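Putative dehydrogenase (Pseudomonas fluorescens, PDB 6UUG) catalyses, as the flavin-dependent monooxygenase MsuC of a two-component system, the oxidation of methanesulfinate during bacterial sulfur assimilation. Local coordinates at residues R336-T341 with G400-N405; T345-A350 with L388-D393. One frame throughout, in Å; residues are numbered along the deposited sequence.

Both contacts join helix 333-360 to helix 392-405 or its approach, in the acyl-CoA dehydrogenase-like C-terminal helical region. Contact 1 pairs the beginning of the first with the end of the second; contact 2 pairs the middle of the first with the start of the second and the loop leading into it, and this pairing requires the helices to run in broadly opposite directions. The contact centres are about 14 Å apart. Contact 1 lies about 22 Å from the centre of the chain and is partly buried, whereas contact 2, about 13 Å from it, is buried and contains a salt bridge. Both border the second subunit; no flavin or substrate atom lies among the residues of either contact.

Contact 1. Residues R336-T341 with G400-N405; sequences RGHLAT and GDWALN
Trp402 reaches from helix 392-405 to Thr341 and His338, residues three apart on one side of helix 333-360. Its CB bond is directed at that helix, and CG lies anti to the backbone N (chi1 168°), which carries the indole outward into the interhelical space. Beyond CB the first atom to be met is CG, 4.1 Å from Thr341 CG2. On the pyrrole portion, Trp402 CD1 comes closer to the same methyl, at 3.8 Å from Thr341 CG2. The hydroxyl of that threonine, OG1, stands 4.2 Å above one face of the Trp402 ring, offset toward its rim. Farther out, the benzo portion passes His338: Trp402 CZ2 is 4.1 Å from His338 NE2, and the outermost atom, Trp402 CH2, is 3.8 Å from His338 NE2. The imidazole and the six-membered ring have centroids 5.3 Å apart and planes at 74°, an oblique aromatic pair. No hydrogen bond spans the two segments, so the contact rests on van der Waals packing; His338 ND1 bonds instead to the carbonyl of Glu334, one turn earlier. Trp402 also makes an edge-to-face pair with Trp304 of the second subunit, which packs on Thr341 as well. Thus the indole lies where helices 333-360 and 392-405 meet the subunit interface, while Leu339 and Ala340 turn to helices 294-327 and 247-277.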
loop_
_atom_site.group_PDB
_atom_site.type_symbol
_atom_site.label_atom_id
_atom_site.label_comp_id
_atom_site.label_asym_id
_atom_site.label_seq_id
_atom_site.Cartn_x
_atom_site.Cartn_y
_atom_site.Cartn_z
ATOM N N ARG A 336 23.325 20.287 12.488
ATOM C CA ARG A 336 23.338 18.855 12.794
ATOM C C ARG A 336 21.924 18.281 12.756
ATOM O O ARG A 336 21.698 17.200 12.203
ATOM C CB ARG A 336 23.973 18.614 14.171
ATOM C CG ARG A 336 24.277 17.152 14.484
ATOM C CD ARG A 336 23.112 16.451 15.183
ATOM N NE ARG A 336 23.520 15.102 15.554
ATOM C CZ ARG A 336 22.699 14.127 15.911
ATOM N NH1 ARG A 336 21.383 14.335 15.965
ATOM N NH2 ARG A 336 23.206 12.937 16.206
ATOM N N GLY A 337 20.965 18.981 13.363
ATOM C CA GLY A 337 19.597 18.468 13.408
ATOM C C GLY A 337 18.958 18.351 12.036
ATOM O O GLY A 337 18.261 17.371 11.747
ATOM N N HIS A 338 19.157 19.356 11.185
ATOM C CA HIS A 338 18.621 19.285 9.825
ATOM C C HIS A 338 19.252 18.140 9.046
ATOM O O HIS A 338 18.572 17.468 8.261
ATOM C CB HIS A 338 18.826 20.621 9.106
ATOM C CG HIS A 338 17.877 21.684 9.567
ATOM N ND1 HIS A 338 18.067 22.399 10.728
ATOM C CD2 HIS A 338 16.702 22.114 9.051
ATOM C CE1 HIS A 338 17.065 23.243 10.895
ATOM N NE2 HIS A 338 16.224 23.092 9.889
ATOM N N LEU A 339 20.553 17.901 9.240
ATOM C CA LEU A 339 21.181 16.725 8.639
ATOM C C LEU A 339 20.539 15.439 9.155
ATOM O O LEU A 339 20.240 14.525 8.379
ATOM C CB LEU A 339 22.687 16.714 8.930
ATOM C CG LEU A 339 23.461 15.474 8.467
ATOM C CD1 LEU A 339 23.354 15.257 6.956
ATOM C CD2 LEU A 339 24.944 15.559 8.890
ATOM N N ALA A 340 20.359 15.342 10.472
ATOM C CA ALA A 340 19.753 14.146 11.051
ATOM C C ALA A 340 18.379 13.859 10.443
ATOM O O ALA A 340 18.055 12.702 10.141
ATOM C CB ALA A 340 19.648 14.307 12.568
ATOM N N THR A 341 17.556 14.898 10.274
ATOM C CA THR A 341 16.240 14.720 9.663
ATOM C C THR A 341 16.362 14.247 8.219
ATOM O O THR A 341 15.632 13.344 7.788
ATOM C CB THR A 341 15.453 16.027 9.738
ATOM O OG1 THR A 341 15.252 16.372 11.114
ATOM C CG2 THR A 341 14.094 15.892 9.058
ATOM N N GLY A 400 7.860 12.739 12.379
ATOM C CA GLY A 400 6.614 13.445 12.605
ATOM C C GLY A 400 6.791 14.549 13.623
ATOM O O GLY A 400 6.174 15.605 13.517
ATOM N N ASP A 401 7.647 14.318 14.616
ATOM C CA ASP A 401 7.903 15.366 15.598
ATOM C C ASP A 401 8.511 16.587 14.925
ATOM O O ASP A 401 8.200 17.721 15.292
ATOM C CB ASP A 401 8.811 14.837 16.701
ATOM C CG ASP A 401 8.620 15.563 18.038
ATOM O OD1 ASP A 401 7.550 16.152 18.285
ATOM O OD2 ASP A 401 9.572 15.541 18.842
ATOM N N TRP A 402 9.364 16.376 13.918
ATOM C CA TRP A 402 9.867 17.496 13.122
ATOM C C TRP A 402 8.772 18.091 12.242
ATOM O O TRP A 402 8.580 19.309 12.196
ATOM C CB TRP A 402 11.041 17.053 12.242
ATOM C CG TRP A 402 11.356 18.100 11.226
ATOM C CD1 TRP A 402 11.127 18.047 9.876
ATOM C CD2 TRP A 402 11.899 19.401 11.486
ATOM N NE1 TRP A 402 11.518 19.221 9.284
ATOM C CE2 TRP A 402 11.990 20.073 10.250
ATOM C CE3 TRP A 402 12.322 20.057 12.646
ATOM C CZ2 TRP A 402 12.489 21.378 10.140
ATOM C CZ3 TRP A 402 12.823 21.341 12.537
ATOM C CH2 TRP A 402 12.899 21.990 11.293
ATOM N N ALA A 403 8.055 17.244 11.508
ATOM C CA ALA A 403 7.100 17.742 10.530
ATOM C C ALA A 403 5.951 18.504 11.186
ATOM O O ALA A 403 5.503 19.533 10.662
ATOM C CB ALA A 403 6.556 16.570 9.720
ATOM N N LEU A 404 5.461 18.012 12.318
ATOM C CA LEU A 404 4.321 18.618 13.005
ATOM C C LEU A 404 4.765 19.729 13.950
ATOM O O LEU A 404 4.246 20.848 13.884
ATOM C CB LEU A 404 3.545 17.558 13.796
ATOM C CG LEU A 404 2.340 18.076 14.603
ATOM C CD1 LEU A 404 1.352 18.817 13.669
ATOM C CD2 LEU A 404 1.672 16.924 15.330
ATOM N N ASN A 405 5.745 19.432 14.800
ATOM C CA ASN A 405 6.104 20.295 15.918
ATOM C C ASN A 405 7.375 21.092 15.686
ATOM O O ASN A 405 7.694 21.957 16.513
ATOM C CB ASN A 405 6.245 19.448 17.182
ATOM C CG ASN A 405 4.940 18.808 17.581
ATOM O OD1 ASN A 405 3.910 19.478 17.641
ATOM N ND2 ASN A 405 4.963 17.513 17.826
#

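Contact 2. Residues T345-A350 with L388-D393; sequences TAKVAA and LHDPLD
Lys347 and Asp390 form a buried salt bridge, with Lys347 NZ 2.7 Å from Asp390 OD2. The ammonium group approaches this oxygen from the anti side, 24° out of the carboxylate plane, and it also lies near the aspartate's methylene, with Lys347 NZ 3.3 Å from Asp390 CB. A water sits 3.1 Å from Lys347 NZ and accepts a hydrogen bond from it; a weak bond from the backbone N of Asp390 reaches the same water. Gln253 OE1 provides another acceptor, giving NZ three hydrogen bonds that would help offset the cost of burying its charge. The lysine is nearly extended through chi3 and bends only at its last torsion (chi4 -128°), which turns NZ out of the line of the chain. Beside this polar centre is a looser apolar contact, Val348 CG2 to Leu392 CD1 at 4.3 Å. Leu392 begins helix 392-405 directly after Pro391 at the N-cap position; the salt bridge and the leucine contact thus touch helix 333-360 from either side of Pro391 in sequence. Thr257 and Phe260 of helix 247-277 pack on Lys347, while Leu396 and Leu399 continue the apolar contact with Val348. The third subunit meets Pro391 and Asp393, and Val305 of the second subunit packs on Val348 and Ala349, so the junction lies among helices 247-277 and 294-327 and two neighbouring subunits.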
loop_
_atom_site.group_PDB
_atom_site.type_symbol
_atom_site.label_atom_id
_atom_site.label_comp_id
_atom_site.label_asym_id
_atom_site.label_seq_id
_atom_site.Cartn_x
_atom_site.Cartn_y
_atom_site.Cartn_z
ATOM N N THR A 345 14.982 10.647 6.858
ATOM C CA THR A 345 14.033 10.636 5.748
ATOM C C THR A 345 14.502 9.685 4.655
ATOM O O THR A 345 13.725 8.865 4.146
ATOM C CB THR A 345 13.885 12.063 5.201
ATOM O OG1 THR A 345 13.320 12.911 6.213
ATOM C CG2 THR A 345 12.992 12.095 3.981
ATOM N N ALA A 346 15.785 9.780 4.286
ATOM C CA ALA A 346 16.355 8.876 3.286
ATOM C C ALA A 346 16.331 7.425 3.753
ATOM O O ALA A 346 16.056 6.513 2.959
ATOM C CB ALA A 346 17.790 9.302 2.946
ATOM N N LYS A 347 16.627 7.187 5.036
ATOM C CA LYS A 347 16.661 5.822 5.553
ATOM C C LYS A 347 15.282 5.180 5.525
ATOM O O LYS A 347 15.155 3.997 5.170
ATOM C CB LYS A 347 17.229 5.815 6.979
ATOM C CG LYS A 347 17.609 4.392 7.434
ATOM C CD LYS A 347 18.400 4.362 8.736
ATOM C CE LYS A 347 18.572 2.913 9.221
ATOM N NZ LYS A 347 18.152 2.763 10.632
ATOM N N VAL A 348 14.231 5.923 5.907
ATOM C CA VAL A 348 12.882 5.356 5.847
ATOM C C VAL A 348 12.533 4.963 4.413
ATOM O O VAL A 348 12.050 3.851 4.152
ATOM C CB VAL A 348 11.856 6.336 6.438
ATOM C CG1 VAL A 348 10.435 5.827 6.195
ATOM C CG2 VAL A 348 12.100 6.463 7.940
ATOM N N ALA A 349 12.809 5.852 3.452
ATOM C CA ALA A 349 12.501 5.544 2.059
ATOM C C ALA A 349 13.316 4.358 1.564
ATOM O O ALA A 349 12.770 3.437 0.937
ATOM C CB ALA A 349 12.753 6.761 1.168
ATOM N N ALA A 350 14.621 4.355 1.840
ATOM C CA ALA A 350 15.455 3.246 1.375
ATOM C C ALA A 350 15.010 1.933 1.997
ATOM O O ALA A 350 15.012 0.897 1.331
ATOM C CB ALA A 350 16.924 3.495 1.695
ATOM N N LEU A 388 15.971 -3.924 10.690
ATOM C CA LEU A 388 15.317 -4.144 11.978
ATOM C C LEU A 388 16.081 -3.595 13.174
ATOM O O LEU A 388 15.497 -3.486 14.260
ATOM C CB LEU A 388 15.112 -5.637 12.220
ATOM C CG LEU A 388 14.202 -6.338 11.220
ATOM C CD1 LEU A 388 14.212 -7.848 11.486
ATOM C CD2 LEU A 388 12.804 -5.752 11.306
ATOM N N HIS A 389 17.356 -3.274 13.014
ATOM C CA HIS A 389 18.124 -2.885 14.189
ATOM C C HIS A 389 17.787 -1.488 14.691
ATOM O O HIS A 389 18.132 -1.161 15.828
ATOM C CB HIS A 389 19.612 -3.031 13.887
ATOM C CG HIS A 389 20.044 -4.458 13.734
ATOM N ND1 HIS A 389 20.524 -5.206 14.786
ATOM C CD2 HIS A 389 20.032 -5.283 12.660
ATOM C CE1 HIS A 389 20.806 -6.426 14.363
ATOM N NE2 HIS A 389 20.521 -6.497 13.076
ATOM N N ASP A 390 17.073 -0.680 13.896
ATOM C CA ASP A 390 16.582 0.630 14.313
ATOM C C ASP A 390 15.134 0.678 13.834
ATOM O O ASP A 390 14.881 0.839 12.631
ATOM C CB ASP A 390 17.444 1.745 13.708
ATOM C CG ASP A 390 16.796 3.133 13.752
ATOM O OD1 ASP A 390 15.927 3.417 14.609
ATOM O OD2 ASP A 390 17.191 3.960 12.901
ATOM N N PRO A 391 14.159 0.495 14.731
ATOM C CA PRO A 391 12.781 0.237 14.280
ATOM C C PRO A 391 12.167 1.400 13.505
ATOM O O PRO A 391 12.135 2.542 13.969
ATOM C CB PRO A 391 12.023 -0.045 15.586
ATOM C CG PRO A 391 12.932 0.361 16.695
ATOM C CD PRO A 391 14.327 0.277 16.175
ATOM N N LEU A 392 11.646 1.081 12.313
ATOM C CA LEU A 392 11.123 2.102 11.404
ATOM C C LEU A 392 9.996 2.919 12.030
ATOM O O LEU A 392 9.879 4.119 11.766
ATOM C CB LEU A 392 10.638 1.430 10.114
ATOM C CG LEU A 392 11.131 1.945 8.764
ATOM C CD1 LEU A 392 12.604 2.266 8.805
ATOM C CD2 LEU A 392 10.876 0.863 7.740
ATOM N N ASP A 393 9.146 2.298 12.854
ATOM C CA ASP A 393 8.017 3.045 13.402
ATOM C C ASP A 393 8.497 4.201 14.264
ATOM O O ASP A 393 7.869 5.260 14.298
ATOM C CB ASP A 393 7.104 2.131 14.215
ATOM C CG ASP A 393 6.298 1.191 13.347
ATOM O OD1 ASP A 393 5.768 1.641 12.307
ATOM O OD2 ASP A 393 6.221 0.004 13.711
HETATM O O HOH W 1 17.865 -0.360 10.712
#